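Local coordinates for proton-dependent oligopeptide transporter family protein (Xanthomonas campestris, PDB 6EI3) that probably carries short peptides across the membrane in symport with protons, as a POT-family member of the major facilitator superfamily, here crystallised in an auto-inhibited state, at residues A[49-54]-A[309-314]; A[247-252]-A[447-452]; A[255-260]-A[441-446]. One frame throughout, in Å; residues are numbered along the deposited sequence. Where two conformers were deposited one is given.

Contact 1 of 3, residues A[49-54]-A[309-314]; sequences HILHSF and KASTWV. With 78M ((2S)-2,3-dihydroxypropyl(7Z)-pentadec-7-enoate), chain G.
His-52 and Ser-311 meet because two side chains are turned into line: the imidazole of His-52 leaves its helix with CG beside the backbone N (chi1 -67°), and Ser-311 holds its hydroxyl between its own N and carbonyl carbon (chi1 65°). The result is a hydrogen bond of 2.7 Å between His-52 NE2 and Ser-311 OG, bent to 151° and lying near the ring plane at the imidazole edge; either atom could be the donor. Ser-311 occupies the N-cap position ahead of helix 312-317, yet its side chain makes no capping bond and is spent across the contact instead. The polar pair is buried, and the ring is held at both nitrogens, by Ser-311 at NE2 and probably by Asn-445 at ND1. Leu-51 CD1 covers one ring face, 3.6 Å above its centre, and packs against Ser-311 CB at 4.0 Å. On another flank a monoacylglycerol rests along Ile-50, Ser-53 and Phe-54, with Ile-50 CG1 3.2 Å from its ester carbonyl oxygen O1. Within that turn His-49 O accepts from both Ser-53 N and Ser-53 OG, which reach it from opposite faces of its plane, the hydroxyl at 2.7 Å. In the major facilitator fold, this buried His-Ser pair probably links the N-terminal and C-terminal helix bundles, joining helix 40-60 to the turn after helix 281-306. Helix 430-456 packs against His-49, His-52 and Ser-53, helix 100-117 against Ile-50 and Phe-54, and helix 400-424 against Lys-309 and Trp-313.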
loop_
_atom_site.group_PDB
_atom_site.type_symbol
_atom_site.label_atom_id
_atom_site.label_comp_id
_atom_site.label_asym_id
_atom_site.label_seq_id
_atom_site.Cartn_x
_atom_site.Cartn_y
_atom_site.Cartn_z
ATOM N N HIS A 49 7.492 8.602 11.007
ATOM C CA HIS A 49 6.217 9.312 10.989
ATOM C C HIS A 49 5.988 9.959 9.649
ATOM O O HIS A 49 4.923 9.778 9.088
ATOM C CB HIS A 49 6.120 10.345 12.123
ATOM C CG HIS A 49 4.703 10.650 12.477
ATOM N ND1 HIS A 49 3.987 9.844 13.361
ATOM C CD2 HIS A 49 3.875 11.591 11.970
ATOM C CE1 HIS A 49 2.766 10.353 13.394
ATOM N NE2 HIS A 49 2.648 11.394 12.561
ATOM N N ILE A 50 7.011 10.651 9.106
ATOM C CA ILE A 50 6.950 11.297 7.801
ATOM C C ILE A 50 6.763 10.281 6.646
ATOM O O ILE A 50 5.914 10.488 5.775
ATOM C CB ILE A 50 8.199 12.209 7.601
ATOM C CG1 ILE A 50 8.215 13.353 8.637
ATOM C CG2 ILE A 50 8.256 12.769 6.162
ATOM C CD1 ILE A 50 9.601 13.971 8.925
ATOM N N LEU A 51 7.595 9.228 6.606
ATOM C CA LEU A 51 7.551 8.206 5.551
ATOM C C LEU A 51 6.181 7.512 5.516
ATOM O O LEU A 51 5.569 7.377 4.452
ATOM C CB LEU A 51 8.695 7.186 5.810
ATOM C CG LEU A 51 8.979 6.027 4.805
ATOM C CD1 LEU A 51 8.002 4.848 4.982
ATOM C CD2 LEU A 51 9.071 6.493 3.354
ATOM N N HIS A 52 5.719 7.051 6.682
ATOM C CA HIS A 52 4.468 6.322 6.776
ATOM C C HIS A 52 3.258 7.251 6.575
ATOM O O HIS A 52 2.263 6.790 6.019
ATOM C CB HIS A 52 4.432 5.493 8.076
ATOM C CG HIS A 52 5.448 4.394 8.028
ATOM N ND1 HIS A 52 5.249 3.261 7.245
ATOM C CD2 HIS A 52 6.663 4.304 8.617
ATOM C CE1 HIS A 52 6.362 2.554 7.340
ATOM N NE2 HIS A 52 7.225 3.120 8.181
ATOM N N SER A 53 3.369 8.562 6.916
ATOM C CA SER A 53 2.296 9.538 6.616
ATOM C C SER A 53 2.216 9.734 5.089
ATOM O O SER A 53 1.121 9.809 4.528
ATOM C CB SER A 53 2.570 10.886 7.289
ATOM O OG SER A 53 2.391 10.738 8.682
ATOM N N PHE A 54 3.379 9.827 4.435
ATOM C CA PHE A 54 3.512 9.919 2.973
ATOM C C PHE A 54 2.848 8.684 2.285
ATOM O O PHE A 54 2.064 8.853 1.354
ATOM C CB PHE A 54 5.008 10.015 2.587
ATOM C CG PHE A 54 5.275 9.920 1.108
ATOM C CD1 PHE A 54 5.042 11.011 0.271
ATOM C CD2 PHE A 54 5.764 8.747 0.549
ATOM C CE1 PHE A 54 5.293 10.923 -1.101
ATOM C CE2 PHE A 54 5.990 8.650 -0.828
ATOM C CZ PHE A 54 5.752 9.734 -1.642
ATOM N N LYS A 309 10.313 -1.616 5.537
ATOM C CA LYS A 309 11.634 -1.898 4.951
ATOM C C LYS A 309 12.314 -0.586 4.458
ATOM O O LYS A 309 13.552 -0.506 4.371
ATOM C CB LYS A 309 11.565 -2.978 3.856
ATOM C CG LYS A 309 10.758 -2.603 2.646
ATOM C CD LYS A 309 10.374 -3.838 1.829
ATOM C CE LYS A 309 9.818 -3.436 0.486
ATOM N NZ LYS A 309 8.629 -2.556 0.614
ATOM N N ALA A 310 11.490 0.449 4.201
ATOM C CA ALA A 310 11.980 1.741 3.736
ATOM C C ALA A 310 12.205 2.706 4.916
ATOM O O ALA A 310 12.635 3.827 4.710
ATOM C CB ALA A 310 10.998 2.339 2.710
ATOM N N SER A 311 11.920 2.268 6.147
ATOM C CA SER A 311 12.069 3.152 7.284
ATOM C C SER A 311 12.863 2.472 8.403
ATOM O O SER A 311 14.081 2.620 8.452
ATOM C CB SER A 311 10.704 3.670 7.736
ATOM O OG SER A 311 9.869 2.634 8.231
ATOM N N THR A 312 12.194 1.666 9.237
ATOM C CA THR A 312 12.804 0.909 10.319
ATOM C C THR A 312 14.031 0.076 9.846
ATOM O O THR A 312 15.058 0.084 10.519
ATOM C CB THR A 312 11.735 0.017 10.965
ATOM O OG1 THR A 312 10.643 0.827 11.437
ATOM C CG2 THR A 312 12.295 -0.829 12.094
ATOM N N TRP A 313 13.919 -0.648 8.715
ATOM C CA TRP A 313 15.056 -1.471 8.264
ATOM C C TRP A 313 16.220 -0.629 7.762
ATOM O O TRP A 313 17.376 -1.008 7.951
ATOM C CB TRP A 313 14.640 -2.473 7.199
ATOM C CG TRP A 313 13.716 -3.564 7.678
ATOM C CD1 TRP A 313 12.942 -3.570 8.803
ATOM C CD2 TRP A 313 13.422 -4.781 6.980
ATOM N NE1 TRP A 313 12.229 -4.748 8.879
ATOM C CE2 TRP A 313 12.489 -5.500 7.759
ATOM C CE3 TRP A 313 13.909 -5.364 5.799
ATOM C CZ2 TRP A 313 12.008 -6.759 7.380
ATOM C CZ3 TRP A 313 13.447 -6.618 5.424
ATOM C CH2 TRP A 313 12.522 -7.313 6.220
ATOM N N VAL A 314 15.923 0.503 7.120
ATOM C CA VAL A 314 16.987 1.415 6.650
ATOM C C VAL A 314 17.758 1.953 7.848
ATOM O O VAL A 314 18.996 1.953 7.835
ATOM C CB VAL A 314 16.462 2.553 5.724
ATOM C CG1 VAL A 314 17.531 3.617 5.503
ATOM C CG2 VAL A 314 15.978 1.996 4.386
HETATM O O21 78M G . 5.579 14.888 14.482
HETATM C C20 78M G . 5.387 16.037 13.666
HETATM C C18 78M G . 5.659 15.713 12.215
HETATM O O19 78M G . 7.065 15.574 11.994
HETATM C C17 78M G . 5.093 16.743 11.261
HETATM O O2 78M G . 4.367 16.021 10.233
HETATM C C1 78M G . 5.007 15.700 9.100
HETATM O O1 78M G . 6.186 15.851 8.928
HETATM C C2 78M G . 4.071 15.098 8.097
HETATM C C3 78M G . 4.416 15.410 6.649
HETATM C C4 78M G . 4.026 14.272 5.730
HETATM C C5 78M G . 3.891 14.644 4.270
HETATM C C6 78M G . 3.049 13.655 3.468
HETATM C C7 78M G . 1.580 13.905 3.586
HETATM C C8 78M G . 0.618 13.233 2.981
HETATM C C9 78M G . -0.849 13.507 3.087
HETATM C C10 78M G . -1.572 12.581 4.054
HETATM C C11 78M G . -3.079 12.534 3.849
HETATM C C12 78M G . -3.770 11.591 4.808
HETATM C C13 78M G . -5.207 11.250 4.473
HETATM C C15 78M G . -7.236 9.923 5.186
HETATM C C14 78M G . -5.756 10.147 5.353
#

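Contact 2 of 3, residues A[247-252]-A[447-452]. With 78M ((2S)-2,3-dihydroxypropyl(7Z)-pentadec-7-enoate), chain H; 78M ((2S)-2,3-dihydroxypropyl(7Z)-pentadec-7-enoate), chain O.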
loop_
_atom_site.group_PDB
_atom_site.type_symbol
_atom_site.label_atom_id
_atom_site.label_comp_id
_atom_site.label_asym_id
_atom_site.label_seq_id
_atom_site.Cartn_x
_atom_site.Cartn_y
_atom_site.Cartn_z
ATOM N N GLY A 247 -1.830 14.105 15.992
ATOM C CA GLY A 247 -1.514 14.677 14.684
ATOM C C GLY A 247 -2.657 14.414 13.722
ATOM O O GLY A 247 -3.389 13.428 13.887
ATOM N N LEU A 248 -2.837 15.300 12.727
ATOM C CA LEU A 248 -3.926 15.231 11.743
ATOM C C LEU A 248 -3.982 13.922 10.929
ATOM O O LEU A 248 -5.079 13.376 10.759
ATOM C CB LEU A 248 -3.898 16.454 10.799
ATOM C CG LEU A 248 -5.097 16.658 9.842
ATOM C CD1 LEU A 248 -6.440 16.751 10.590
ATOM C CD2 LEU A 248 -4.903 17.889 8.986
ATOM N N VAL A 249 -2.825 13.430 10.430
ATOM C CA VAL A 249 -2.777 12.203 9.607
ATOM C C VAL A 249 -3.355 10.997 10.371
ATOM O O VAL A 249 -4.175 10.277 9.803
ATOM C CB VAL A 249 -1.376 11.918 8.993
ATOM C CG1 VAL A 249 -1.372 10.610 8.184
ATOM C CG2 VAL A 249 -0.932 13.083 8.109
ATOM N N ILE A 250 -2.970 10.799 11.650
ATOM C CA ILE A 250 -3.522 9.693 12.450
ATOM C C ILE A 250 -5.027 9.858 12.638
ATOM O O ILE A 250 -5.775 8.904 12.420
ATOM C CB ILE A 250 -2.775 9.499 13.789
ATOM C CG1 ILE A 250 -1.389 8.862 13.544
ATOM C CG2 ILE A 250 -3.601 8.672 14.796
ATOM C CD1 ILE A 250 -0.409 8.899 14.786
ATOM N N CYS A 251 -5.468 11.082 13.001
ATOM C CA CYS A 251 -6.884 11.362 13.229
ATOM C C CYS A 251 -7.740 11.100 12.017
ATOM O O CYS A 251 -8.792 10.494 12.169
ATOM C CB CYS A 251 -7.093 12.768 13.770
ATOM S SG CYS A 251 -6.311 13.048 15.370
ATOM N N LEU A 252 -7.293 11.549 10.822
ATOM C CA LEU A 252 -8.018 11.340 9.572
ATOM C C LEU A 252 -8.134 9.837 9.250
ATOM O O LEU A 252 -9.191 9.401 8.786
ATOM C CB LEU A 252 -7.353 12.108 8.408
ATOM C CG LEU A 252 -7.543 13.644 8.380
ATOM C CD1 LEU A 252 -6.592 14.282 7.373
ATOM C CD2 LEU A 252 -8.992 14.031 8.046
ATOM N N TRP A 447 -1.162 1.613 11.450
ATOM C CA TRP A 447 -0.707 0.839 12.615
ATOM C C TRP A 447 0.738 1.185 13.001
ATOM O O TRP A 447 1.072 1.119 14.178
ATOM C CB TRP A 447 -0.884 -0.686 12.435
ATOM C CG TRP A 447 -2.256 -1.165 12.028
ATOM C CD1 TRP A 447 -2.532 -2.153 11.133
ATOM C CD2 TRP A 447 -3.527 -0.678 12.496
ATOM N NE1 TRP A 447 -3.890 -2.332 11.026
ATOM C CE2 TRP A 447 -4.527 -1.441 11.853
ATOM C CE3 TRP A 447 -3.920 0.308 13.422
ATOM C CZ2 TRP A 447 -5.892 -1.244 12.092
ATOM C CZ3 TRP A 447 -5.273 0.515 13.647
ATOM C CH2 TRP A 447 -6.244 -0.240 12.968
ATOM N N VAL A 448 1.592 1.529 12.004
ATOM C CA VAL A 448 2.988 1.920 12.248
ATOM C C VAL A 448 2.979 3.278 12.974
ATOM O O VAL A 448 3.653 3.435 13.993
ATOM C CB VAL A 448 3.834 1.989 10.948
ATOM C CG1 VAL A 448 5.275 2.409 11.257
ATOM C CG2 VAL A 448 3.800 0.674 10.173
ATOM N N LEU A 449 2.205 4.257 12.452
ATOM C CA LEU A 449 2.085 5.580 13.073
ATOM C C LEU A 449 1.605 5.472 14.513
ATOM O O LEU A 449 2.169 6.131 15.392
ATOM C CB LEU A 449 1.131 6.480 12.289
ATOM C CG LEU A 449 1.532 6.919 10.869
ATOM C CD1 LEU A 449 0.589 8.031 10.389
ATOM C CD2 LEU A 449 2.989 7.438 10.830
ATOM N N LEU A 450 0.612 4.590 14.769
ATOM C CA LEU A 450 0.067 4.367 16.116
ATOM C C LEU A 450 1.092 3.774 17.065
ATOM O O LEU A 450 1.132 4.165 18.229
ATOM C CB LEU A 450 -1.212 3.520 16.086
ATOM C CG LEU A 450 -2.504 4.277 15.739
ATOM C CD1 LEU A 450 -3.710 3.328 15.721
ATOM C CD2 LEU A 450 -2.765 5.444 16.710
ATOM N N SER A 451 1.945 2.854 16.558
ATOM C CA SER A 451 3.019 2.247 17.358
ATOM C C SER A 451 4.076 3.283 17.793
ATOM O O SER A 451 4.599 3.149 18.898
ATOM C CB SER A 451 3.674 1.079 16.633
ATOM O OG SER A 451 4.546 1.537 15.610
ATOM N N ASN A 452 4.360 4.296 16.935
ATOM C CA ASN A 452 5.299 5.401 17.178
ATOM C C ASN A 452 4.855 6.255 18.350
ATOM O O ASN A 452 5.695 6.753 19.097
ATOM C CB ASN A 452 5.393 6.319 15.943
ATOM C CG ASN A 452 6.544 6.062 15.004
ATOM O OD1 ASN A 452 7.489 5.320 15.312
ATOM N ND2 ASN A 452 6.481 6.696 13.829
HETATM O O21 78M H . 3.568 15.645 20.587
HETATM C C20 78M H . 2.358 15.756 19.850
HETATM C C18 78M H . 2.313 14.778 18.698
HETATM O O19 78M H . 2.608 13.458 19.164
HETATM C C17 78M H . 3.252 15.141 17.567
HETATM O O2 78M H . 2.679 16.309 16.926
HETATM C C1 78M H . 2.014 16.153 15.773
HETATM O O1 78M H . 1.866 15.095 15.214
HETATM C C2 78M H . 1.472 17.465 15.281
HETATM C C3 78M H . 1.914 17.822 13.866
HETATM C C4 78M H . 0.972 17.295 12.790
HETATM C C5 78M H . 1.423 17.611 11.373
HETATM C C6 78M H . 0.323 17.489 10.321
HETATM C C7 78M H . 0.876 17.514 8.925
HETATM C C8 78M H . 0.243 17.254 7.789
HETATM C C9 78M H . -1.195 16.874 7.593
HETATM C C10 78M H . -1.577 16.856 6.114
HETATM C C11 78M H . -3.062 16.666 5.853
HETATM C C12 78M H . -3.465 16.887 4.403
HETATM C C13 78M H . -4.967 16.915 4.150
HETATM C C15 78M H . -7.072 15.644 3.571
HETATM C C14 78M H . -5.601 15.558 3.893
HETATM O O21 78M O . -17.998 -12.745 7.510
HETATM C C20 78M O . -18.543 -11.512 7.067
HETATM C C18 78M O . -18.409 -10.443 8.126
HETATM O O19 78M O . -19.068 -10.853 9.326
HETATM C C17 78M O . -18.957 -9.112 7.673
HETATM O O2 78M O . -18.369 -8.123 8.551
HETATM C C1 78M O . -18.441 -6.836 8.188
HETATM O O1 78M O . -19.100 -6.430 7.265
HETATM C C2 78M O . -17.585 -5.974 9.069
HETATM C C3 78M O . -16.466 -5.269 8.313
HETATM C C4 78M O . -15.156 -5.234 9.088
HETATM C C5 78M O . -14.685 -3.845 9.488
HETATM C C6 78M O . -13.990 -3.053 8.373
HETATM C C7 78M O . -12.507 -3.008 8.548
HETATM C C8 78M O . -11.779 -1.953 8.877
HETATM C C9 78M O . -10.288 -1.929 9.054
HETATM C C10 78M O . -9.893 -2.276 10.492
HETATM C C11 78M O . -8.771 -3.293 10.614
HETATM C C12 78M O . -8.876 -4.156 11.866
HETATM C C13 78M O . -7.879 -5.304 11.961
HETATM C C15 78M O . -5.645 -6.090 12.804
HETATM C C14 78M O . -6.491 -4.906 12.429
#
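Val-249 and Ile-250 are the residues of 247-252 that reach Leu-449 and Leu-450, while the two residues before them face lipid. Gly-247 stands at the N-cap of helix 248-270 with a positive phi of 91°, where a side chain would be pressed against the preceding carbonyl oxygen, and its CA lies 3.4 Å from the ester carbonyl oxygen O1 of a monoacylglycerol (chain H). Leu-248 follows the same lipid, laying CD2 against its acyl chain. Val-249 serves two neighbours with its two branches: CG1 touches Leu-449 CD1 at 3.9 Å, the side chains crossing at about a right angle, while CG2 meets lipid carbon C9 at 3.8 Å. Ile-250 contributes the larger share from its own segment. With CG1 beside the backbone N (chi1 -74°) and CG2 anti to it, the isoleucine spreads over two leucines: CG1 lies 3.7 Å from Leu-449 CB as the two side chains slide past each other in opposite directions, and CG2 meets Leu-450 CD2 at 3.8 Å. Leu-252, one turn beyond Leu-248, returns to the lipid, CD1 being 3.8 Å from its C14. Leu-248 and Leu-252 thus lie along the lipid, Ile-250 against helix 430-456, and Val-249 touches both. Trp-447 likewise meets a second monoacylglycerol (chain O), CZ2 to C14. The two helix segments run at 127° to each other, with axes 10.4 Å apart at closest. Helix 430-456 is in turn backed by helix 40-60, through His-49, His-52 and Ile-56, and by helix 281-306, where Thr-300 is hydrogen-bonded to Trp-447 NE1.

Contact 3 of 3, residues A[255-260]-A[441-446]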
loop_
_atom_site.group_PDB
_atom_site.type_symbol
_atom_site.label_atom_id
_atom_site.label_comp_id
_atom_site.label_asym_id
_atom_site.label_seq_id
_atom_site.Cartn_x
_atom_site.Cartn_y
_atom_site.Cartn_z
ATOM N N ALA A 255 -10.509 7.974 11.734
ATOM C CA ALA A 255 -11.849 8.330 11.271
ATOM C C ALA A 255 -12.223 7.427 10.083
ATOM O O ALA A 255 -13.320 6.869 10.077
ATOM C CB ALA A 255 -11.900 9.802 10.878
ATOM N N LEU A 256 -11.283 7.212 9.138
ATOM C CA LEU A 256 -11.484 6.325 7.985
ATOM C C LEU A 256 -11.806 4.892 8.436
ATOM O O LEU A 256 -12.799 4.335 7.974
ATOM C CB LEU A 256 -10.294 6.374 7.011
ATOM C CG LEU A 256 -10.244 5.334 5.855
ATOM C CD1 LEU A 256 -11.299 5.624 4.763
ATOM C CD2 LEU A 256 -8.839 5.261 5.256
ATOM N N VAL A 257 -11.020 4.337 9.383
ATOM C CA VAL A 257 -11.224 2.990 9.945
ATOM C C VAL A 257 -12.598 2.870 10.614
ATOM O O VAL A 257 -13.279 1.851 10.445
ATOM C CB VAL A 257 -10.064 2.589 10.891
ATOM C CG1 VAL A 257 -10.378 1.304 11.667
ATOM C CG2 VAL A 257 -8.754 2.454 10.109
ATOM N N LEU A 258 -13.007 3.916 11.360
ATOM C CA LEU A 258 -14.316 3.965 12.015
ATOM C C LEU A 258 -15.433 3.964 10.982
ATOM O O LEU A 258 -16.365 3.163 11.110
ATOM C CB LEU A 258 -14.434 5.189 12.955
ATOM C CG LEU A 258 -13.692 5.071 14.296
ATOM C CD1 LEU A 258 -13.579 6.417 14.967
ATOM C CD2 LEU A 258 -14.391 4.090 15.250
ATOM N N LEU A 259 -15.313 4.797 9.924
ATOM C CA LEU A 259 -16.309 4.848 8.847
ATOM C C LEU A 259 -16.429 3.521 8.097
ATOM O O LEU A 259 -17.540 3.141 7.726
ATOM C CB LEU A 259 -16.036 5.987 7.851
ATOM C CG LEU A 259 -16.202 7.422 8.387
ATOM C CD1 LEU A 259 -15.499 8.428 7.468
ATOM C CD2 LEU A 259 -17.678 7.781 8.608
ATOM N N LEU A 260 -15.289 2.814 7.879
ATOM C CA LEU A 260 -15.304 1.523 7.187
ATOM C C LEU A 260 -16.004 0.448 8.030
ATOM O O LEU A 260 -16.826 -0.298 7.505
ATOM C CB LEU A 260 -13.873 1.072 6.795
ATOM C CG LEU A 260 -13.181 1.877 5.677
ATOM C CD1 LEU A 260 -11.685 1.581 5.631
ATOM C CD2 LEU A 260 -13.827 1.620 4.305
ATOM N N THR A 441 -3.249 -0.948 2.495
ATOM C CA THR A 441 -1.915 -0.364 2.708
ATOM C C THR A 441 -2.043 0.878 3.574
ATOM O O THR A 441 -1.246 1.028 4.498
ATOM C CB THR A 441 -1.266 0.005 1.373
ATOM O OG1 THR A 441 -0.998 -1.200 0.675
ATOM C CG2 THR A 441 0.053 0.789 1.552
ATOM N N THR A 442 -3.034 1.780 3.285
ATOM C CA THR A 442 -3.235 2.993 4.100
ATOM C C THR A 442 -3.356 2.574 5.570
ATOM O O THR A 442 -2.618 3.096 6.406
ATOM C CB THR A 442 -4.484 3.800 3.634
ATOM O OG1 THR A 442 -4.216 4.392 2.369
ATOM C CG2 THR A 442 -4.878 4.927 4.604
ATOM N N VAL A 443 -4.261 1.602 5.871
ATOM C CA VAL A 443 -4.532 1.155 7.250
ATOM C C VAL A 443 -3.290 0.451 7.868
ATOM O O VAL A 443 -2.965 0.753 9.015
ATOM C CB VAL A 443 -5.855 0.355 7.376
ATOM C CG1 VAL A 443 -6.095 -0.137 8.806
ATOM C CG2 VAL A 443 -7.040 1.210 6.922
ATOM N N GLY A 444 -2.566 -0.384 7.111
ATOM C CA GLY A 444 -1.337 -0.978 7.635
ATOM C C GLY A 444 -0.308 0.075 8.053
ATOM O O GLY A 444 0.367 -0.079 9.078
ATOM N N ASN A 445 -0.201 1.180 7.286
ATOM C CA ASN A 445 0.698 2.288 7.610
ATOM C C ASN A 445 0.222 3.064 8.827
ATOM O O ASN A 445 1.057 3.527 9.595
ATOM C CB ASN A 445 0.961 3.195 6.391
ATOM C CG ASN A 445 1.941 2.556 5.451
ATOM O OD1 ASN A 445 3.151 2.748 5.557
ATOM N ND2 ASN A 445 1.456 1.682 4.595
ATOM N N LEU A 446 -1.111 3.118 9.065
ATOM C CA LEU A 446 -1.666 3.743 10.259
ATOM C C LEU A 446 -1.173 2.983 11.493
ATOM O O LEU A 446 -0.793 3.641 12.472
ATOM C CB LEU A 446 -3.218 3.794 10.241
ATOM C CG LEU A 446 -3.934 4.130 11.571
ATOM C CD1 LEU A 446 -3.610 5.562 12.070
ATOM C CD2 LEU A 446 -5.464 3.890 11.478
#
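Helix 248-270 is probably the second helix of the hairpin (HA-HB) that bacterial POT transporters carry between their two six-helix halves, and here it packs on helix 430-456 of the C-terminal bundle through branched aliphatic side chains and a threonine methyl, with Val-257 set against Val-443 and Leu-446. The segments run at 127° between their N-to-C directions, and their axes come no nearer than 11.2 Å. One methyl carries the centre: Val-257 CG2 lies 3.8 Å from Val-443 CG2 and equally 3.8 Å from Leu-446 CD2, so it sits between two residues of the opposing helix spaced three apart. The valine rotamer explains this double use, for chi1 of 170° puts CG1 anti to the backbone N and swings CG2 beside that N, the branch that meets both partners. At the next position Leu-256 reaches across with CD2 to Thr-442 CG2 at 4.0 Å, the two side chains crossing at about a right angle. Thr-442 thereby offers its methyl to the leucine, while its hydroxyl makes a weak hydrogen bond to the carbonyl of Ile-56 in helix 40-60. On the flank away from 255-260, Asn-445 turns its amide back along its own helix: ND2 gives a nearly straight bond of 2.8 Å to Thr-441 O, at 171°, from above the carbonyl plane. That oxygen also accepts from Asn-445 N, and Asn-445 ND2 also bonds Asp-307. With a monoacylglycerol touching Val-257, the seam is consistent with the inserted hairpin of other bacterial POT transporters, packed on the C-terminal bundle beside lipid.

Helix 430-456 ties the three contacts together. Contacts 2 and 3 are successive meetings of that helix with helix 248-270, their centres about 10 Å apart, and they touch where Ile-250 O lies 4.0 Å from Leu-446 CD1. Helix 40-60, the first partner of contact 1, packs on helix 430-456. The centre of contact 1 is about 13 Å from that of contact 2, where His-52 CD2 packs 3.5 Å from Val-448 CG1, and about 17 Å from that of contact 3, reached through a probable hydrogen bond of 2.7 Å between His-52 ND1 and Asn-445 OD1. All three contacts border bound monoacylglycerols, and contacts 1 and 2 share one pocket through Ile-50, Ser-53, Phe-54 and Leu-252.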